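Local coordinates for protein of unknown function with a cupin-like fold (Ralstonia eutropha, PDB 3CJX) that is of unknown function but has a cupin-like fold and belongs to the ChrR-like cupin family, whose barrels often hold a metal or small ligand, at residues Phe50-His61 with Glu92-Pro103; Val13-Leu21 with Thr30-Asp38. All blocks are in the same frame, centred on the assembly; numbering follows the deposited sequence.

Interaction 1 of 2, residues Phe50-His61 with Glu92-Pro103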
loop_
_atom_site.group_PDB
_atom_site.type_symbol
_atom_site.label_atom_id
_atom_site.label_comp_id
_atom_site.label_asym_id
_atom_site.label_seq_id
_atom_site.Cartn_x
_atom_site.Cartn_y
_atom_site.Cartn_z
ATOM N N PHE A 50 -0.117 9.080 -4.301
ATOM C CA PHE A 50 -0.952 9.920 -3.470
ATOM C C PHE A 50 -1.135 11.343 -3.967
ATOM O O PHE A 50 -0.178 12.005 -4.362
ATOM C CB PHE A 50 -0.367 9.986 -2.085
ATOM C CG PHE A 50 -0.296 8.668 -1.393
ATOM C CD1 PHE A 50 -1.395 8.173 -0.720
ATOM C CD2 PHE A 50 0.881 7.962 -1.361
ATOM C CE1 PHE A 50 -1.329 6.985 -0.054
ATOM C CE2 PHE A 50 0.959 6.757 -0.698
ATOM C CZ PHE A 50 -0.149 6.267 -0.042
ATOM N N ALA A 51 -2.380 11.798 -3.907
ATOM C CA ALA A 51 -2.746 13.131 -4.304
ATOM C C ALA A 51 -2.364 14.087 -3.186
ATOM O O ALA A 51 -2.236 13.666 -2.031
ATOM C CB ALA A 51 -4.251 13.187 -4.548
ATOM N N PRO A 52 -2.164 15.372 -3.516
ATOM C CA PRO A 52 -1.873 16.352 -2.478
ATOM C C PRO A 52 -3.036 16.573 -1.520
ATOM O O PRO A 52 -4.179 16.337 -1.870
ATOM C CB PRO A 52 -1.658 17.646 -3.269
ATOM C CG PRO A 52 -1.394 17.235 -4.669
ATOM C CD PRO A 52 -2.158 15.976 -4.862
ATOM N N GLY A 53 -2.729 17.026 -0.314
ATOM C CA GLY A 53 -3.731 17.363 0.682
ATOM C C GLY A 53 -4.437 16.220 1.392
ATOM O O GLY A 53 -5.531 16.406 1.927
ATOM N N LEU A 54 -3.838 15.045 1.421
ATOM C CA LEU A 54 -4.495 13.923 2.081
ATOM C C LEU A 54 -4.074 13.747 3.519
ATOM O O LEU A 54 -2.948 14.030 3.893
ATOM C CB LEU A 54 -4.230 12.604 1.367
ATOM C CG LEU A 54 -4.745 12.483 -0.064
ATOM C CD1 LEU A 54 -4.533 11.045 -0.503
ATOM C CD2 LEU A 54 -6.227 12.908 -0.195
ATOM N N THR A 55 -5.032 13.299 4.314
ATOM C CA THR A 55 -4.830 12.940 5.703
ATOM C C THR A 55 -5.568 11.629 5.901
ATOM O O THR A 55 -6.781 11.600 5.992
ATOM C CB THR A 55 -5.380 13.987 6.641
ATOM O OG1 THR A 55 -4.570 15.149 6.527
ATOM C CG2 THR A 55 -5.332 13.497 8.072
ATOM N N LEU A 56 -4.834 10.537 5.917
ATOM C CA LEU A 56 -5.446 9.226 6.080
ATOM C C LEU A 56 -5.766 8.968 7.542
ATOM O O LEU A 56 -5.360 9.735 8.416
ATOM C CB LEU A 56 -4.521 8.142 5.527
ATOM C CG LEU A 56 -4.213 8.271 4.040
ATOM C CD1 LEU A 56 -3.165 7.240 3.679
ATOM C CD2 LEU A 56 -5.484 8.137 3.200
ATOM N N PRO A 57 -6.526 7.895 7.818
ATOM C CA PRO A 57 -6.818 7.619 9.206
ATOM C C PRO A 57 -5.579 7.089 9.903
ATOM O O PRO A 57 -4.591 6.792 9.245
ATOM C CB PRO A 57 -7.903 6.532 9.122
ATOM C CG PRO A 57 -8.314 6.471 7.705
ATOM C CD PRO A 57 -7.155 6.897 6.932
ATOM N N LEU A 58 -5.620 7.002 11.226
ATOM C CA LEU A 58 -4.504 6.428 11.978
ATOM C C LEU A 58 -4.392 4.931 11.650
ATOM O O LEU A 58 -5.377 4.214 11.689
ATOM C CB LEU A 58 -4.674 6.602 13.492
ATOM C CG LEU A 58 -4.370 7.922 14.197
ATOM C CD1 LEU A 58 -4.813 7.829 15.633
ATOM C CD2 LEU A 58 -2.913 8.222 14.175
ATOM N N HIS A 59 -3.184 4.483 11.319
ATOM C CA HIS A 59 -2.910 3.078 10.985
ATOM C C HIS A 59 -2.071 2.418 12.057
ATOM O O HIS A 59 -0.906 2.772 12.200
ATOM C CB HIS A 59 -2.130 2.937 9.655
ATOM C CG HIS A 59 -2.886 3.379 8.432
ATOM N ND1 HIS A 59 -4.178 2.981 8.159
ATOM C CD2 HIS A 59 -2.502 4.139 7.378
ATOM C CE1 HIS A 59 -4.573 3.513 7.016
ATOM N NE2 HIS A 59 -3.575 4.221 6.521
ATOM N N PHE A 60 -2.643 1.477 12.808
ATOM C CA PHE A 60 -1.868 0.678 13.761
ATOM C C PHE A 60 -1.304 -0.515 12.988
ATOM O O PHE A 60 -2.068 -1.277 12.398
ATOM C CB PHE A 60 -2.743 0.176 14.909
ATOM C CG PHE A 60 -2.037 -0.731 15.854
ATOM C CD1 PHE A 60 -1.317 -0.215 16.903
ATOM C CD2 PHE A 60 -2.086 -2.099 15.691
ATOM C CE1 PHE A 60 -0.653 -1.041 17.779
ATOM C CE2 PHE A 60 -1.413 -2.935 16.567
ATOM C CZ PHE A 60 -0.704 -2.402 17.617
ATOM N N HIS A 61 0.021 -0.676 12.998
ATOM C CA HIS A 61 0.698 -1.771 12.267
ATOM C C HIS A 61 0.958 -2.986 13.140
ATOM O O HIS A 61 1.538 -2.858 14.207
ATOM C CB HIS A 61 2.038 -1.303 11.702
ATOM C CG HIS A 61 1.925 -0.092 10.847
ATOM N ND1 HIS A 61 1.226 -0.090 9.659
ATOM C CD2 HIS A 61 2.394 1.168 11.011
ATOM C CE1 HIS A 61 1.279 1.117 9.122
ATOM N NE2 HIS A 61 1.975 1.902 9.927
ATOM N N GLU A 92 9.293 1.221 9.776
ATOM C CA GLU A 92 8.326 1.429 10.845
ATOM C C GLU A 92 8.116 0.046 11.497
ATOM O O GLU A 92 7.779 -0.915 10.807
ATOM C CB GLU A 92 7.028 1.921 10.230
ATOM C CG GLU A 92 6.360 3.069 10.953
ATOM C CD GLU A 92 4.947 3.331 10.395
ATOM O OE1 GLU A 92 4.697 2.938 9.218
ATOM O OE2 GLU A 92 4.089 3.914 11.121
ATOM N N PRO A 93 8.358 -0.081 12.803
ATOM C CA PRO A 93 8.165 -1.423 13.348
ATOM C C PRO A 93 6.712 -1.751 13.638
ATOM O O PRO A 93 5.841 -0.884 13.575
ATOM C CB PRO A 93 8.954 -1.373 14.661
ATOM C CG PRO A 93 8.868 0.038 15.086
ATOM C CD PRO A 93 8.819 0.869 13.829
ATOM N N GLY A 94 6.464 -3.017 13.942
ATOM C CA GLY A 94 5.152 -3.455 14.370
ATOM C C GLY A 94 4.914 -2.805 15.728
ATOM O O GLY A 94 5.864 -2.541 16.477
ATOM N N GLY A 95 3.648 -2.509 16.010
ATOM C CA GLY A 95 3.226 -1.899 17.254
ATOM C C GLY A 95 3.142 -0.391 17.167
ATOM O O GLY A 95 2.684 0.253 18.111
ATOM N N SER A 96 3.566 0.182 16.041
ATOM C CA SER A 96 3.505 1.611 15.875
ATOM C C SER A 96 2.155 2.048 15.294
ATOM O O SER A 96 1.438 1.262 14.679
ATOM C CB SER A 96 4.671 2.105 15.015
ATOM O OG SER A 96 4.605 1.636 13.677
ATOM N N ILE A 97 1.812 3.304 15.553
ATOM C CA ILE A 97 0.586 3.895 15.069
ATOM C C ILE A 97 0.900 5.336 14.664
ATOM O O ILE A 97 1.349 6.122 15.480
ATOM C CB ILE A 97 -0.543 3.815 16.137
ATOM C CG1 ILE A 97 -1.825 4.490 15.628
ATOM C CG2 ILE A 97 -0.079 4.418 17.453
ATOM C CD1 ILE A 97 -3.030 4.262 16.542
ATOM N N HIS A 98 0.714 5.662 13.391
ATOM C CA HIS A 98 0.947 7.019 12.901
ATOM C C HIS A 98 -0.116 7.366 11.883
ATOM O O HIS A 98 -0.886 6.507 11.478
ATOM C CB HIS A 98 2.338 7.163 12.266
ATOM C CG HIS A 98 3.459 6.809 13.187
ATOM N ND1 HIS A 98 4.244 5.690 13.008
ATOM C CD2 HIS A 98 3.887 7.391 14.331
ATOM C CE1 HIS A 98 5.127 5.613 13.987
ATOM N NE2 HIS A 98 4.929 6.630 14.806
ATOM N N GLN A 99 -0.130 8.630 11.468
ATOM C CA GLN A 99 -1.101 9.151 10.508
ATOM C C GLN A 99 -0.436 9.820 9.298
ATOM O O GLN A 99 0.199 10.861 9.427
ATOM C CB GLN A 99 -2.008 10.156 11.209
ATOM C CG GLN A 99 -2.982 10.821 10.277
ATOM C CD GLN A 99 -3.995 11.658 10.987
ATOM O OE1 GLN A 99 -3.665 12.482 11.847
ATOM N NE2 GLN A 99 -5.253 11.476 10.608
ATOM N N PHE A 100 -0.661 9.226 8.132
ATOM C CA PHE A 100 -0.097 9.658 6.857
ATOM C C PHE A 100 -0.758 10.958 6.392
ATOM O O PHE A 100 -1.977 11.106 6.466
ATOM C CB PHE A 100 -0.318 8.536 5.818
ATOM C CG PHE A 100 0.332 8.767 4.485
ATOM C CD1 PHE A 100 -0.353 9.418 3.463
ATOM C CD2 PHE A 100 1.602 8.283 4.228
ATOM C CE1 PHE A 100 0.234 9.615 2.227
ATOM C CE2 PHE A 100 2.205 8.475 2.999
ATOM C CZ PHE A 100 1.529 9.131 1.993
ATOM N N ASN A 101 0.059 11.891 5.923
ATOM C CA ASN A 101 -0.422 13.138 5.374
ATOM C C ASN A 101 0.387 13.505 4.139
ATOM O O ASN A 101 1.607 13.295 4.126
ATOM C CB ASN A 101 -0.207 14.302 6.347
ATOM C CG ASN A 101 -1.003 14.181 7.632
ATOM O OD1 ASN A 101 -2.165 14.592 7.701
ATOM N ND2 ASN A 101 -0.343 13.718 8.685
ATOM N N THR A 102 -0.287 14.026 3.111
ATOM C CA THR A 102 0.404 14.647 1.989
ATOM C C THR A 102 0.043 16.107 2.137
ATOM O O THR A 102 -1.140 16.444 2.157
ATOM C CB THR A 102 -0.003 14.161 0.580
ATOM O OG1 THR A 102 -1.428 14.152 0.440
ATOM C CG2 THR A 102 0.567 12.784 0.297
ATOM N N PRO A 103 1.048 16.978 2.268
ATOM C CA PRO A 103 0.751 18.414 2.361
ATOM C C PRO A 103 -0.094 18.935 1.211
ATOM O O PRO A 103 0.095 18.504 0.074
ATOM C CB PRO A 103 2.134 19.073 2.261
ATOM C CG PRO A 103 3.104 18.018 2.672
ATOM C CD PRO A 103 2.499 16.696 2.322
#

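Interaction 2 of 2, residues Val13-Leu21 with Thr30-Asp38. With SO4 (sulfate ion), chain I.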
loop_
_atom_site.group_PDB
_atom_site.type_symbol
_atom_site.label_atom_id
_atom_site.label_comp_id
_atom_site.label_asym_id
_atom_site.label_seq_id
_atom_site.Cartn_x
_atom_site.Cartn_y
_atom_site.Cartn_z
ATOM N N VAL A 13 6.246 -7.416 -13.101
ATOM C CA VAL A 13 5.163 -6.480 -13.327
ATOM C C VAL A 13 5.703 -5.115 -13.710
ATOM O O VAL A 13 6.463 -4.538 -12.958
ATOM C CB VAL A 13 4.344 -6.292 -12.046
ATOM C CG1 VAL A 13 3.295 -5.227 -12.248
ATOM C CG2 VAL A 13 3.690 -7.593 -11.631
ATOM N N ASP A 14 5.328 -4.597 -14.870
ATOM C CA ASP A 14 5.750 -3.263 -15.277
ATOM C C ASP A 14 4.667 -2.266 -14.855
ATOM O O ASP A 14 3.582 -2.237 -15.454
ATOM C CB ASP A 14 5.969 -3.217 -16.791
ATOM C CG ASP A 14 6.357 -1.828 -17.295
ATOM O OD1 ASP A 14 6.156 -0.827 -16.575
ATOM O OD2 ASP A 14 6.849 -1.726 -18.439
ATOM N N THR A 15 4.958 -1.435 -13.849
ATOM C CA THR A 15 3.947 -0.473 -13.364
ATOM C C THR A 15 3.645 0.701 -14.308
ATOM O O THR A 15 2.724 1.447 -14.051
ATOM C CB THR A 15 4.253 0.061 -11.948
ATOM O OG1 THR A 15 5.474 0.810 -11.954
ATOM C CG2 THR A 15 4.350 -1.077 -10.946
ATOM N N THR A 16 4.402 0.862 -15.393
ATOM C CA THR A 16 4.124 1.910 -16.399
ATOM C C THR A 16 3.294 1.421 -17.597
ATOM O O THR A 16 2.865 2.227 -18.401
ATOM C CB THR A 16 5.419 2.539 -16.971
ATOM O OG1 THR A 16 6.087 1.614 -17.830
ATOM C CG2 THR A 16 6.352 2.969 -15.864
ATOM N N ALA A 17 3.080 0.114 -17.725
ATOM C CA ALA A 17 2.300 -0.447 -18.840
ATOM C C ALA A 17 0.762 -0.406 -18.652
ATOM O O ALA A 17 0.027 -0.774 -19.568
ATOM C CB ALA A 17 2.751 -1.873 -19.113
ATOM N N HIS A 18 0.286 -0.005 -17.467
ATOM C CA HIS A 18 -1.147 0.043 -17.165
ATOM C C HIS A 18 -1.394 1.160 -16.185
ATOM O O HIS A 18 -0.510 1.467 -15.386
ATOM C CB HIS A 18 -1.631 -1.270 -16.531
ATOM C CG HIS A 18 -1.366 -2.477 -17.372
ATOM N ND1 HIS A 18 -2.190 -2.862 -18.409
ATOM C CD2 HIS A 18 -0.338 -3.357 -17.363
ATOM C CE1 HIS A 18 -1.688 -3.939 -18.991
ATOM N NE2 HIS A 18 -0.567 -4.263 -18.373
ATOM N N PRO A 19 -2.590 1.766 -16.218
ATOM C CA PRO A 19 -2.853 2.814 -15.243
ATOM C C PRO A 19 -3.057 2.247 -13.854
ATOM O O PRO A 19 -3.419 1.089 -13.716
ATOM C CB PRO A 19 -4.153 3.450 -15.742
ATOM C CG PRO A 19 -4.805 2.437 -16.569
ATOM C CD PRO A 19 -3.738 1.535 -17.109
ATOM N N PHE A 20 -2.806 3.060 -12.832
ATOM C CA PHE A 20 -3.017 2.636 -11.451
ATOM C C PHE A 20 -4.508 2.417 -11.199
ATOM O O PHE A 20 -5.365 2.988 -11.875
ATOM C CB PHE A 20 -2.485 3.680 -10.458
ATOM C CG PHE A 20 -0.997 3.608 -10.202
ATOM C CD1 PHE A 20 -0.084 3.480 -11.235
ATOM C CD2 PHE A 20 -0.507 3.741 -8.907
ATOM C CE1 PHE A 20 1.285 3.441 -10.969
ATOM C CE2 PHE A 20 0.860 3.707 -8.642
ATOM C CZ PHE A 20 1.753 3.561 -9.678
ATOM N N LEU A 21 -4.799 1.552 -10.237
ATOM C CA LEU A 21 -6.164 1.323 -9.807
ATOM C C LEU A 21 -6.516 2.573 -8.999
ATOM O O LEU A 21 -5.757 2.976 -8.119
ATOM C CB LEU A 21 -6.241 0.059 -8.946
ATOM C CG LEU A 21 -5.783 -1.227 -9.639
ATOM C CD1 LEU A 21 -5.831 -2.416 -8.682
ATOM C CD2 LEU A 21 -6.651 -1.460 -10.879
ATOM N N THR A 30 -5.954 8.080 -3.242
ATOM C CA THR A 30 -5.062 6.955 -3.020
ATOM C C THR A 30 -5.172 5.984 -4.203
ATOM O O THR A 30 -6.122 5.207 -4.298
ATOM C CB THR A 30 -5.374 6.242 -1.701
ATOM O OG1 THR A 30 -5.284 7.181 -0.629
ATOM C CG2 THR A 30 -4.398 5.133 -1.457
ATOM N N ASP A 31 -4.206 6.062 -5.116
ATOM C CA ASP A 31 -4.140 5.187 -6.282
ATOM C C ASP A 31 -3.038 4.127 -6.098
ATOM O O ASP A 31 -1.912 4.449 -5.744
ATOM C CB ASP A 31 -3.875 6.040 -7.511
ATOM C CG ASP A 31 -4.956 7.073 -7.732
ATOM O OD1 ASP A 31 -6.092 6.833 -7.290
ATOM O OD2 ASP A 31 -4.686 8.116 -8.364
ATOM N N ILE A 32 -3.351 2.872 -6.390
ATOM C CA ILE A 32 -2.433 1.757 -6.147
ATOM C C ILE A 32 -2.142 0.962 -7.387
ATOM O O ILE A 32 -2.986 0.864 -8.299
ATOM C CB ILE A 32 -3.078 0.680 -5.211
ATOM C CG1 ILE A 32 -3.640 1.288 -3.965
ATOM C CG2 ILE A 32 -2.075 -0.332 -4.727
ATOM C CD1 ILE A 32 -2.561 1.874 -3.108
ATOM N N PHE A 33 -0.944 0.382 -7.402
ATOM C CA PHE A 33 -0.579 -0.602 -8.398
ATOM C C PHE A 33 -0.072 -1.805 -7.591
ATOM O O PHE A 33 1.003 -1.737 -7.013
ATOM C CB PHE A 33 0.476 -0.096 -9.382
ATOM C CG PHE A 33 0.495 -0.867 -10.673
ATOM C CD1 PHE A 33 0.694 -2.247 -10.669
ATOM C CD2 PHE A 33 0.292 -0.229 -11.876
ATOM C CE1 PHE A 33 0.693 -2.968 -11.827
ATOM C CE2 PHE A 33 0.299 -0.938 -13.046
ATOM C CZ PHE A 33 0.508 -2.319 -13.023
ATOM N N PRO A 34 -0.842 -2.905 -7.546
ATOM C CA PRO A 34 -0.373 -4.027 -6.763
ATOM C C PRO A 34 0.785 -4.726 -7.447
ATOM O O PRO A 34 0.845 -4.750 -8.668
ATOM C CB PRO A 34 -1.596 -4.949 -6.715
ATOM C CG PRO A 34 -2.318 -4.657 -7.964
ATOM C CD PRO A 34 -2.115 -3.209 -8.224
ATOM N N LEU A 35 1.706 -5.251 -6.649
ATOM C CA LEU A 35 2.869 -5.985 -7.140
ATOM C C LEU A 35 2.852 -7.429 -6.611
ATOM O O LEU A 35 2.760 -8.378 -7.398
ATOM C CB LEU A 35 4.165 -5.248 -6.752
ATOM C CG LEU A 35 4.139 -3.765 -7.146
ATOM C CD1 LEU A 35 5.356 -3.011 -6.637
ATOM C CD2 LEU A 35 4.010 -3.669 -8.670
ATOM N N PHE A 36 2.894 -7.573 -5.284
ATOM C CA PHE A 36 2.919 -8.880 -4.629
ATOM C C PHE A 36 1.936 -8.927 -3.466
ATOM O O PHE A 36 1.968 -8.060 -2.613
ATOM C CB PHE A 36 4.333 -9.183 -4.125
ATOM C CG PHE A 36 4.483 -10.547 -3.537
ATOM C CD1 PHE A 36 4.808 -11.619 -4.339
ATOM C CD2 PHE A 36 4.289 -10.762 -2.184
ATOM C CE1 PHE A 36 4.940 -12.879 -3.808
ATOM C CE2 PHE A 36 4.411 -12.019 -1.649
ATOM C CZ PHE A 36 4.739 -13.076 -2.453
HETATM N N MSE A 37 1.078 -9.952 -3.425
HETATM C CA MSE A 37 0.079 -10.098 -2.351
HETATM C C MSE A 37 -0.001 -11.516 -1.811
HETATM O O MSE A 37 -0.340 -12.448 -2.537
HETATM C CB MSE A 37 -1.286 -9.683 -2.847
HETATM C CG MSE A 37 -1.221 -8.417 -3.614
HETATM SE SE MSE A 37 -2.777 -7.383 -3.391
HETATM C CE MSE A 37 -2.284 -6.627 -1.670
ATOM N N ASP A 38 0.303 -11.660 -0.527
ATOM C CA ASP A 38 0.311 -12.952 0.161
ATOM C C ASP A 38 -0.558 -12.814 1.397
ATOM O O ASP A 38 -0.049 -12.501 2.466
ATOM C CB ASP A 38 1.746 -13.331 0.553
ATOM C CG ASP A 38 1.844 -14.691 1.228
ATOM O OD1 ASP A 38 0.811 -15.209 1.719
ATOM O OD2 ASP A 38 2.971 -15.250 1.277
HETATM S S SO4 I . -5.000 -1.162 -19.716
HETATM O O1 SO4 I . -5.916 -0.483 -18.797
HETATM O O2 SO4 I . -3.692 -0.500 -19.782
HETATM O O3 SO4 I . -5.580 -1.191 -21.062
HETATM O O4 SO4 I . -4.790 -2.519 -19.222
#

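Interaction 1 of 2, residues Phe50-His61 with Glu92-Pro103
His61 and Glu92 meet across the antiparallel pairing of 58-61 with 97-98, and with His59 and His98 they probably line a cupin-type pocket, as in relatives. Here His61 presents its ring edge to the Glu92 carboxylate, its CD2 lying 3.2 Å from Glu92 OE2. The same oxygen takes a nearly straight hydrogen bond from His98 ND1 (2.6 Å, 175°), on its anti side and in the plane of the imidazole, which fixes the rotation of that ring. A glycerol, probably from the crystallisation liquor, makes a weak hydrogen bond with His61 NE2, which would suit a pocket, and Asn122 holds His59 ND1. His59 N donates to His98 O and His61 N to Ser96 O; in the type II turn Pro93-Ser96, Gly95 N returns a bond to His61 O (2.8 Å).

Between the His59-His98 pair and the Thr55-Asn101 bridge the register shifts by one residue, and side-chain bonds join the backbone ones, Leu56 N to Phe100 O and Thr102 N to Leu54 O. Gln99, extended with CG anti to its backbone N (chi1 176°), reaches NE2 to Leu56 O, 2.8 Å away and in the amide plane. Thr55 OG1 donates to Asn101 OD1 at 2.7 Å. Thr102 OG1 is gripped twice, donating to Ala51 O (2.6 Å) and accepting from Leu54 N (2.8 Å), and so ties both ends of the 51-54 loop segment. Phe100 CZ lies over the centre of the Phe50 ring, the planes inclined at 38°, while Leu56 CD1 lies alongside Phe100.

Trp74 stacks on Phe100 and Tyr76 on His98, both from strand 73-76, while strand 120-123 flanks 58-61 across from 97-101 and strand 110-117 packs against Phe50.

Interaction 2 of 2, residues Val13-Leu21 with Thr30-Asp38
Phe33 and Phe20 meet edge to face, with the edge of Phe33 turned to the face of Phe20, the planes at 79° and the centroids 5.5 Å apart. Phe33 CB sits over the centre of that Phe20 face, 3.7 Å from the centroid, while Asp31 O lies at the Phe20 edge, 3.5 Å from CD2. One face of the Phe33 ring carries Thr15 CA in a CH-pi contact, offset toward the rim; its edge receives His18 O, 3.5 Å from CE2, as well as Phe20 CD1. With CG anti to the backbone N (chi1 -159°), Phe33 reaches from the strand into the curl of residues 13-20.

Val13 CG1 approaches Phe33 CE1 obliquely, and Thr15 CG2 meets Leu35 CD2 (3.5 Å) at about a right angle. Leu21 and Ile32 form an antiparallel hydrogen-bonded pair: Leu21 N donates to Ile32 O (2.7 Å) and Ile32 N to Leu21 O. Beside it Leu21 CD1 packs on Pro34 CD, under helix 135-148. His18 ND1 donates to sulfate O4 (2.7 Å), the ion lying at the ring edge, with Gly152 N as another donor.

Apart from the Leu21-Ile32 pair, the loop is held to the strand by aromatic and aliphatic packing. The sulfate, probably from the crystallisation liquor, suggests that His18 could bear positive charge here.

How the interactions relate
From the N terminus, the chain first runs through the loop 13-21 and, after eight residues, returns as strand 30-38, so interaction 2 closes a short loop against strand 30-38. Strand 43-50 follows beside 30-38 and leads into 50-61, where interaction 1 begins; its partner 92-103 comes after 30 residues, a little over half of them strand, that include 65-71 and 73-76. The two contacts are in series and neither encloses the other. Their centres are 20 Å apart, on opposite sides of the chain's centre, yet they meet through Thr30, which packs against Phe50, Leu54 and Leu56. There Thr30 and Phe50 of one sheet meet the connection that leads into strand 58-61 of the other.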